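Long-range contacts in NADPH-ferredoxin reductase FprA (Mycobacterium tuberculosis, PDB 1LQT), which transfers electrons between NADPH and ferredoxin with the help of bound FAD, and may supply electrons to P450 systems: residues A[36-41]-A[76-81]; A[6-11]-A[99-104]. All blocks are in the same frame, centred on the assembly; numbering follows the deposited sequence. Where two conformers were deposited one is given.

Both contacts are buried pairs of parallel strands in one sheet of the FAD-binding region. Strands 4-9 and 34-40 are neighbours there, so contact 2 (6-11 with 99-104) and contact 1 (36-41 with 76-81) sit side by side, their centres about 9 Å apart. Along the chain contact 1 is nested inside the loop that contact 2 closes. The side chains that meet in contact 2 are almost wholly apolar. Contact 1 adds a salt bridge on one face of the sheet and an acidic grip on the FAD ribose. The two meet where Glu40 OE1 lies 2.7 Å from Ser11 OG, a probable hydrogen bond beside the cofactor.

Contact 1: A[36-41]-A[76-81]; sequences VDMLEM and FRFFGN. With FAD (flavin-adenine dinucleotide), chain H.
Asp37 and Arg77 lie side by side on one face of the sheet, pointing the same way. The guanidinium meets the carboxylate side-on with two nitrogens, one to each oxygen. Arg77 NE reaches Asp37 OD1 at 2.8 Å, and Arg77 NH2 reaches Asp37 OD2 at 2.9 Å. Both oxygens are met on their syn sides and lie close to the guanidinium plane. The two planes are still turned 29° apart. A bend in the Arg77 chain at chi3 (-60°) brings NE and NH2 round to the acid. Phe79 lies next to the pair: its CZ sits over one face of the guanidinium, while Asp37 OD1 is at the edge of its ring. Leu39 CD2 packs against Phe79 CD2 at 3.7 Å.

The other face carries Val36, Met38, Phe76, Phe78 and Glu40. Met38 CG is anti to the backbone N (chi1 -178°), and Met38 SD lies at the edge of the Phe76 ring, 5.0 Å from its centroid, a Met-aromatic contact. Met38 CE packs beside it, 3.7 Å from Phe76 CE2. Helix 13-28 packs on Met38 and Val36. Glu40 CB touches Phe78 CE1 at 3.6 Å.

Between these two layers of side chains the strands run parallel in register, joined by four backbone hydrogen bonds. Beyond them, a water bridges Met41 O and Asn81 OD1.

Towards the cofactor, Glu40 takes one ribose hydroxyl on each oxygen: FAD O3B on OE1 and FAD O2B on OE2, each at 2.7 Å. This is the ribose-binding acid familiar from Rossmann-type dinucleotide folds. Ser11 and Leu42 also bond to its carboxylate, which should fix its rotation. Asp37 OD2 is also hydrogen-bonded to Tyr97 OH, and Arg77 NH2 to Ala403 O. With the guanidinium on both of its oxygens, the buried Asp37 is probably kept ionised.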
loop_
_atom_site.group_PDB
_atom_site.type_symbol
_atom_site.label_atom_id
_atom_site.label_comp_id
_atom_site.label_asym_id
_atom_site.label_seq_id
_atom_site.Cartn_x
_atom_site.Cartn_y
_atom_site.Cartn_z
ATOM N N VAL A 36 2.767 -15.350 -19.870
ATOM C CA VAL A 36 3.063 -14.525 -18.707
ATOM C C VAL A 36 3.206 -15.377 -17.455
ATOM O O VAL A 36 2.294 -16.114 -17.113
ATOM C CB VAL A 36 1.914 -13.515 -18.500
ATOM C CG1 VAL A 36 2.114 -12.704 -17.202
ATOM C CG2 VAL A 36 1.749 -12.622 -19.693
ATOM N N ASP A 37 4.353 -15.289 -16.795
ATOM C CA ASP A 37 4.614 -15.913 -15.508
ATOM C C ASP A 37 4.723 -14.799 -14.485
ATOM O O ASP A 37 5.523 -13.885 -14.626
ATOM C CB ASP A 37 5.924 -16.691 -15.529
ATOM C CG ASP A 37 5.855 -17.990 -16.294
ATOM O OD1 ASP A 37 4.739 -18.456 -16.578
ATOM O OD2 ASP A 37 6.926 -18.552 -16.600
ATOM N N MET A 38 3.918 -14.892 -13.446
ATOM C CA MET A 38 3.876 -13.918 -12.375
ATOM C C MET A 38 4.468 -14.520 -11.129
ATOM O O MET A 38 4.011 -15.560 -10.669
ATOM C CB MET A 38 2.426 -13.508 -12.158
ATOM C CG MET A 38 2.252 -12.466 -11.115
ATOM S SD MET A 38 0.524 -11.902 -10.964
ATOM C CE MET A 38 0.316 -10.879 -12.357
ATOM N N LEU A 39 5.513 -13.886 -10.608
ATOM C CA LEU A 39 6.245 -14.331 -9.438
ATOM C C LEU A 39 5.950 -13.407 -8.292
ATOM O O LEU A 39 6.176 -12.215 -8.394
ATOM C CB LEU A 39 7.759 -14.262 -9.724
ATOM C CG LEU A 39 8.225 -14.976 -10.998
ATOM C CD1 LEU A 39 9.774 -14.966 -11.008
ATOM C CD2 LEU A 39 7.677 -16.282 -11.230
ATOM N N GLU A 40 5.490 -13.950 -7.187
ATOM C CA GLU A 40 5.028 -13.164 -6.054
ATOM C C GLU A 40 5.699 -13.637 -4.783
ATOM O O GLU A 40 5.737 -14.820 -4.477
ATOM C CB GLU A 40 3.517 -13.301 -5.928
ATOM C CG GLU A 40 2.924 -12.839 -4.590
ATOM C CD GLU A 40 3.202 -11.384 -4.257
ATOM O OE1 GLU A 40 3.024 -10.534 -5.152
ATOM O OE2 GLU A 40 3.592 -11.122 -3.094
ATOM N N MET A 41 6.190 -12.666 -4.031
ATOM C CA MET A 41 6.865 -12.871 -2.762
ATOM C C MET A 41 6.053 -13.651 -1.706
ATOM O O MET A 41 6.591 -14.463 -0.975
ATOM C CB MET A 41 7.189 -11.463 -2.217
ATOM C CG MET A 41 7.654 -11.453 -0.758
ATOM S SD MET A 41 8.580 -9.987 -0.332
ATOM C CE MET A 41 7.212 -8.626 -0.225
ATOM N N PHE A 76 -1.226 -17.746 -18.681
ATOM C CA PHE A 76 -0.804 -17.131 -17.428
ATOM C C PHE A 76 -0.498 -18.188 -16.392
ATOM O O PHE A 76 -1.292 -19.124 -16.216
ATOM C CB PHE A 76 -1.960 -16.269 -16.919
ATOM C CG PHE A 76 -1.696 -15.581 -15.614
ATOM C CD1 PHE A 76 -1.902 -16.218 -14.421
ATOM C CD2 PHE A 76 -1.308 -14.250 -15.597
ATOM C CE1 PHE A 76 -1.645 -15.537 -13.220
ATOM C CE2 PHE A 76 -1.075 -13.584 -14.428
ATOM C CZ PHE A 76 -1.219 -14.221 -13.264
ATOM N N ARG A 77 0.607 -18.007 -15.664
ATOM C CA ARG A 77 0.944 -18.855 -14.526
ATOM C C ARG A 77 1.323 -17.937 -13.351
ATOM O O ARG A 77 1.936 -16.895 -13.547
ATOM C CB ARG A 77 2.109 -19.784 -14.829
ATOM C CG ARG A 77 1.850 -20.742 -15.962
ATOM C CD ARG A 77 2.907 -21.818 -16.142
ATOM N NE ARG A 77 4.224 -21.243 -16.421
ATOM C CZ ARG A 77 5.279 -21.964 -16.769
ATOM N NH1 ARG A 77 5.168 -23.272 -16.849
ATOM N NH2 ARG A 77 6.432 -21.386 -17.019
ATOM N N PHE A 78 0.990 -18.389 -12.149
ATOM C CA PHE A 78 1.356 -17.743 -10.898
ATOM C C PHE A 78 2.282 -18.630 -10.083
ATOM O O PHE A 78 2.043 -19.818 -9.948
ATOM C CB PHE A 78 0.094 -17.499 -10.086
ATOM C CG PHE A 78 0.316 -16.907 -8.702
ATOM C CD1 PHE A 78 0.555 -15.560 -8.542
ATOM C CD2 PHE A 78 0.210 -17.687 -7.560
ATOM C CE1 PHE A 78 0.699 -15.035 -7.279
ATOM C CE2 PHE A 78 0.353 -17.159 -6.301
ATOM C CZ PHE A 78 0.603 -15.834 -6.147
ATOM N N PHE A 79 3.321 -18.037 -9.533
ATOM C CA PHE A 79 4.245 -18.709 -8.649
ATOM C C PHE A 79 4.435 -17.829 -7.417
ATOM O O PHE A 79 5.204 -16.864 -7.434
ATOM C CB PHE A 79 5.583 -18.933 -9.327
ATOM C CG PHE A 79 5.512 -19.748 -10.594
ATOM C CD1 PHE A 79 5.626 -21.129 -10.569
ATOM C CD2 PHE A 79 5.351 -19.148 -11.819
ATOM C CE1 PHE A 79 5.618 -21.877 -11.738
ATOM C CE2 PHE A 79 5.315 -19.918 -12.992
ATOM C CZ PHE A 79 5.440 -21.264 -12.929
ATOM N N GLY A 80 3.717 -18.180 -6.366
ATOM C CA GLY A 80 3.820 -17.480 -5.103
ATOM C C GLY A 80 4.887 -18.048 -4.202
ATOM O O GLY A 80 5.424 -19.124 -4.437
ATOM N N ASN A 81 5.213 -17.299 -3.166
ATOM C CA ASN A 81 6.309 -17.606 -2.237
ATOM C C ASN A 81 7.652 -17.635 -2.950
ATOM O O ASN A 81 8.529 -18.389 -2.574
ATOM C CB ASN A 81 6.047 -18.906 -1.463
ATOM C CG ASN A 81 6.922 -19.076 -0.250
ATOM O OD1 ASN A 81 7.319 -18.111 0.404
ATOM N ND2 ASN A 81 7.218 -20.327 0.076
HETATM P PA FAD H . 1.337 -3.449 -4.598
HETATM O O1A FAD H . 2.069 -3.081 -3.371
HETATM O O2A FAD H . -0.145 -3.534 -4.582
HETATM O O5B FAD H . 1.867 -4.871 -5.105
HETATM C C5B FAD H . 3.267 -5.169 -5.063
HETATM C C4B FAD H . 3.384 -6.688 -5.028
HETATM O O4B FAD H . 4.750 -7.008 -5.282
HETATM C C3B FAD H . 3.022 -7.313 -3.676
HETATM O O3B FAD H . 2.150 -8.412 -3.812
HETATM C C2B FAD H . 4.366 -7.694 -3.116
HETATM O O2B FAD H . 4.363 -8.736 -2.167
HETATM C C1B FAD H . 5.146 -8.033 -4.392
HETATM N N9A FAD H . 6.595 -7.982 -4.256
HETATM C C8A FAD H . 7.322 -6.967 -3.695
HETATM N N7A FAD H . 8.626 -7.207 -3.735
HETATM C C5A FAD H . 8.738 -8.454 -4.320
HETATM C C6A FAD H . 9.855 -9.239 -4.615
HETATM N N6A FAD H . 11.105 -8.861 -4.397
HETATM N N1A FAD H . 9.621 -10.439 -5.214
HETATM C C2A FAD H . 8.344 -10.812 -5.497
HETATM N N3A FAD H . 7.233 -10.108 -5.245
HETATM C C4A FAD H . 7.483 -8.935 -4.656
HETATM N N1 FAD H . -6.458 2.296 -3.507
HETATM C C2 FAD H . -7.797 2.340 -3.759
HETATM O O2 FAD H . -8.220 2.487 -4.889
HETATM N N3 FAD H . -8.680 2.241 -2.695
HETATM C C4 FAD H . -8.299 2.015 -1.405
HETATM O O4 FAD H . -9.150 1.896 -0.494
HETATM C C4X FAD H . -6.924 1.918 -1.162
HETATM N N5 FAD H . -6.456 1.667 0.109
HETATM C C5X FAD H . -5.106 1.615 0.338
HETATM C C6 FAD H . -4.633 1.394 1.609
HETATM C C7 FAD H . -3.282 1.408 1.905
HETATM C C7M FAD H . -2.810 1.142 3.308
HETATM C C8 FAD H . -2.377 1.622 0.858
HETATM C C8M FAD H . -0.897 1.671 1.124
HETATM C C9 FAD H . -2.838 1.825 -0.441
HETATM C C9A FAD H . -4.198 1.825 -0.720
HETATM N N10 FAD H . -4.683 2.049 -2.013
HETATM C C10 FAD H . -6.037 2.072 -2.240
HETATM C "C1'" FAD H . -3.768 2.220 -3.179
HETATM C "C2'" FAD H . -3.420 0.875 -3.816
HETATM O "O2'" FAD H . -3.085 -0.023 -2.788
HETATM C "C3'" FAD H . -2.233 1.051 -4.781
HETATM O "O3'" FAD H . -2.573 1.936 -5.844
HETATM C "C4'" FAD H . -1.788 -0.217 -5.509
HETATM O "O4'" FAD H . -1.936 -1.371 -4.685
HETATM C "C5'" FAD H . -0.336 -0.088 -5.969
HETATM O "O5'" FAD H . -0.108 -1.228 -6.808
HETATM P P FAD H . 1.318 -1.857 -7.103
HETATM O O1P FAD H . 1.029 -2.978 -8.025
HETATM O O2P FAD H . 2.329 -0.843 -7.532
HETATM O O3P FAD H . 1.860 -2.395 -5.713
HETATM O O HOH W 1 6.392 -15.671 1.374
#

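Contact 2: A[6-11]-A[99-104]; sequences IAIVGS and AVIYAV. With FAD (flavin-adenine dinucleotide), chain H.
Strand 6-9 lies parallel to strand 99-102, the axes 4.7 Å apart and 16° from parallel, with four backbone hydrogen bonds between the segments. The last bond, from Ala103 N to Val9 O at 2.8 Å, carries the ladder one residue past strand 99-102, while Val9 is still in its strand.

Val9 and Tyr102 are side by side on one face of the sheet and point the same way. Val9 CG2 meets the ring at Tyr102 CE2, 3.7 Å away, and also touches Val100 CG1 at 4.0 Å. Val9 CG1, anti to the backbone N (chi1 180°), is the branch that faces the cofactor. There Val9 CG1 is 3.7 Å from Val104 CG1 and equally close to the adenine at FAD C2A. Ala7 CB rests on Val100 CG1 further back. Leu93 of helix 90-96 packs on Val9, Val100 and Tyr102.

Strand 4-9, the following turn and helix 13-28 form the opening of a Rossmann-type FAD-binding fold, consistent with the glycine-rich pattern that includes Gly10. Gly10 turns with phi 107°, a conformation that leaves no room for a CB beside the carbonyl O of Val9 or Ala103 O. Gly10 CA is 3.3 Å from FAD O4B on the adenosine ribose.

The opposite face holds Ile6, Ile8, Ala99 and Ile101. Ile6 CG2 crosses to Ile101 CD1, and its other branch runs to Ala99 through CD1. Ile8 CG2 lies near Ala103 CB. Helix 13-28 packs on Ile6, Ile8 and Ala103. Past the strand, Val104 CG1 sits 3.5 Å from FAD N7A, and Ala103 O approaches FAD C5B.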
loop_
_atom_site.group_PDB
_atom_site.type_symbol
_atom_site.label_atom_id
_atom_site.label_comp_id
_atom_site.label_asym_id
_atom_site.label_seq_id
_atom_site.Cartn_x
_atom_site.Cartn_y
_atom_site.Cartn_z
ATOM N N ILE A 6 7.100 -13.454 -20.807
ATOM C CA ILE A 6 7.252 -12.289 -19.937
ATOM C C ILE A 6 7.101 -12.722 -18.493
ATOM O O ILE A 6 6.167 -13.412 -18.143
ATOM C CB ILE A 6 6.157 -11.250 -20.233
ATOM C CG1 ILE A 6 5.962 -11.021 -21.741
ATOM C CG2 ILE A 6 6.464 -9.950 -19.516
ATOM C CD1 ILE A 6 7.123 -10.499 -22.472
ATOM N N ALA A 7 8.042 -12.279 -17.669
ATOM C CA ALA A 7 7.932 -12.474 -16.223
ATOM C C ALA A 7 7.469 -11.169 -15.628
ATOM O O ALA A 7 7.944 -10.100 -16.002
ATOM C CB ALA A 7 9.262 -12.833 -15.608
ATOM N N ILE A 8 6.558 -11.277 -14.662
ATOM C CA ILE A 8 6.092 -10.115 -13.895
ATOM C C ILE A 8 6.401 -10.425 -12.452
ATOM O O ILE A 8 6.028 -11.482 -11.944
ATOM C CB ILE A 8 4.599 -9.842 -14.115
ATOM C CG1 ILE A 8 4.298 -9.578 -15.585
ATOM C CG2 ILE A 8 4.169 -8.673 -13.248
ATOM C CD1 ILE A 8 2.847 -9.419 -15.867
ATOM N N VAL A 9 7.105 -9.507 -11.789
ATOM C CA VAL A 9 7.528 -9.668 -10.403
ATOM C C VAL A 9 6.596 -8.830 -9.559
ATOM O O VAL A 9 6.598 -7.607 -9.618
ATOM C CB VAL A 9 8.994 -9.264 -10.218
ATOM C CG1 VAL A 9 9.391 -9.443 -8.774
ATOM C CG2 VAL A 9 9.876 -10.098 -11.169
ATOM N N GLY A 10 5.781 -9.523 -8.769
ATOM C CA GLY A 10 4.704 -8.950 -8.010
ATOM C C GLY A 10 3.363 -9.310 -8.620
ATOM O O GLY A 10 3.264 -9.638 -9.805
ATOM N N SER A 11 2.311 -9.201 -7.791
ATOM C CA SER A 11 0.961 -9.640 -8.179
ATOM C C SER A 11 -0.119 -8.694 -7.667
ATOM O O SER A 11 -1.255 -9.107 -7.470
ATOM C CB SER A 11 0.724 -11.060 -7.707
ATOM O OG SER A 11 0.669 -11.150 -6.301
ATOM N N ALA A 99 11.236 -10.443 -21.601
ATOM C CA ALA A 99 11.220 -9.203 -20.831
ATOM C C ALA A 99 10.710 -9.524 -19.443
ATOM O O ALA A 99 10.022 -10.516 -19.235
ATOM C CB ALA A 99 10.355 -8.184 -21.491
ATOM N N VAL A 100 11.066 -8.642 -18.500
ATOM C CA VAL A 100 10.691 -8.791 -17.110
ATOM C C VAL A 100 10.125 -7.453 -16.667
ATOM O O VAL A 100 10.723 -6.416 -16.886
ATOM C CB VAL A 100 11.891 -9.164 -16.232
ATOM C CG1 VAL A 100 11.439 -9.477 -14.817
ATOM C CG2 VAL A 100 12.686 -10.362 -16.825
ATOM N N ILE A 101 8.959 -7.507 -16.027
ATOM C CA ILE A 101 8.304 -6.313 -15.487
ATOM C C ILE A 101 8.331 -6.388 -13.971
ATOM O O ILE A 101 7.800 -7.328 -13.386
ATOM C CB ILE A 101 6.867 -6.200 -15.963
ATOM C CG1 ILE A 101 6.760 -6.210 -17.496
ATOM C CG2 ILE A 101 6.239 -4.964 -15.392
ATOM C CD1 ILE A 101 5.366 -6.207 -17.990
ATOM N N TYR A 102 8.959 -5.396 -13.340
ATOM C CA TYR A 102 8.974 -5.272 -11.894
ATOM C C TYR A 102 7.787 -4.435 -11.453
ATOM O O TYR A 102 7.671 -3.270 -11.806
ATOM C CB TYR A 102 10.318 -4.677 -11.427
ATOM C CG TYR A 102 11.380 -5.718 -11.583
ATOM C CD1 TYR A 102 12.038 -5.899 -12.788
ATOM C CD2 TYR A 102 11.683 -6.601 -10.557
ATOM C CE1 TYR A 102 12.915 -6.935 -12.971
ATOM C CE2 TYR A 102 12.575 -7.629 -10.728
ATOM C CZ TYR A 102 13.175 -7.807 -11.939
ATOM O OH TYR A 102 14.020 -8.875 -12.091
ATOM N N ALA A 103 6.936 -5.054 -10.633
ATOM C CA ALA A 103 5.694 -4.496 -10.140
ATOM C C ALA A 103 5.661 -4.695 -8.624
ATOM O O ALA A 103 4.669 -5.144 -8.047
ATOM C CB ALA A 103 4.509 -5.169 -10.828
ATOM N N VAL A 104 6.769 -4.336 -7.972
ATOM C CA VAL A 104 7.011 -4.724 -6.600
ATOM C C VAL A 104 6.453 -3.751 -5.571
ATOM O O VAL A 104 6.537 -3.992 -4.367
ATOM C CB VAL A 104 8.520 -4.919 -6.340
ATOM C CG1 VAL A 104 9.053 -6.130 -7.073
ATOM C CG2 VAL A 104 9.339 -3.641 -6.646
HETATM P PA FAD H . 1.337 -3.449 -4.598
HETATM O O1A FAD H . 2.069 -3.081 -3.371
HETATM O O2A FAD H . -0.145 -3.534 -4.582
HETATM O O5B FAD H . 1.867 -4.871 -5.105
HETATM C C5B FAD H . 3.267 -5.169 -5.063
HETATM C C4B FAD H . 3.384 -6.688 -5.028
HETATM O O4B FAD H . 4.750 -7.008 -5.282
HETATM C C3B FAD H . 3.022 -7.313 -3.676
HETATM O O3B FAD H . 2.150 -8.412 -3.812
HETATM C C2B FAD H . 4.366 -7.694 -3.116
HETATM O O2B FAD H . 4.363 -8.736 -2.167
HETATM C C1B FAD H . 5.146 -8.033 -4.392
HETATM N N9A FAD H . 6.595 -7.982 -4.256
HETATM C C8A FAD H . 7.322 -6.967 -3.695
HETATM N N7A FAD H . 8.626 -7.207 -3.735
HETATM C C5A FAD H . 8.738 -8.454 -4.320
HETATM C C6A FAD H . 9.855 -9.239 -4.615
HETATM N N6A FAD H . 11.105 -8.861 -4.397
HETATM N N1A FAD H . 9.621 -10.439 -5.214
HETATM C C2A FAD H . 8.344 -10.812 -5.497
HETATM N N3A FAD H . 7.233 -10.108 -5.245
HETATM C C4A FAD H . 7.483 -8.935 -4.656
HETATM N N1 FAD H . -6.458 2.296 -3.507
HETATM C C2 FAD H . -7.797 2.340 -3.759
HETATM O O2 FAD H . -8.220 2.487 -4.889
HETATM N N3 FAD H . -8.680 2.241 -2.695
HETATM C C4 FAD H . -8.299 2.015 -1.405
HETATM O O4 FAD H . -9.150 1.896 -0.494
HETATM C C4X FAD H . -6.924 1.918 -1.162
HETATM N N5 FAD H . -6.456 1.667 0.109
HETATM C C5X FAD H . -5.106 1.615 0.338
HETATM C C6 FAD H . -4.633 1.394 1.609
HETATM C C7 FAD H . -3.282 1.408 1.905
HETATM C C7M FAD H . -2.810 1.142 3.308
HETATM C C8 FAD H . -2.377 1.622 0.858
HETATM C C8M FAD H . -0.897 1.671 1.124
HETATM C C9 FAD H . -2.838 1.825 -0.441
HETATM C C9A FAD H . -4.198 1.825 -0.720
HETATM N N10 FAD H . -4.683 2.049 -2.013
HETATM C C10 FAD H . -6.037 2.072 -2.240
HETATM C "C1'" FAD H . -3.768 2.220 -3.179
HETATM C "C2'" FAD H . -3.420 0.875 -3.816
HETATM O "O2'" FAD H . -3.085 -0.023 -2.788
HETATM C "C3'" FAD H . -2.233 1.051 -4.781
HETATM O "O3'" FAD H . -2.573 1.936 -5.844
HETATM C "C4'" FAD H . -1.788 -0.217 -5.509
HETATM O "O4'" FAD H . -1.936 -1.371 -4.685
HETATM C "C5'" FAD H . -0.336 -0.088 -5.969
HETATM O "O5'" FAD H . -0.108 -1.228 -6.808
HETATM P P FAD H . 1.318 -1.857 -7.103
HETATM O O1P FAD H . 1.029 -2.978 -8.025
HETATM O O2P FAD H . 2.329 -0.843 -7.532
HETATM O O3P FAD H . 1.860 -2.395 -5.713
#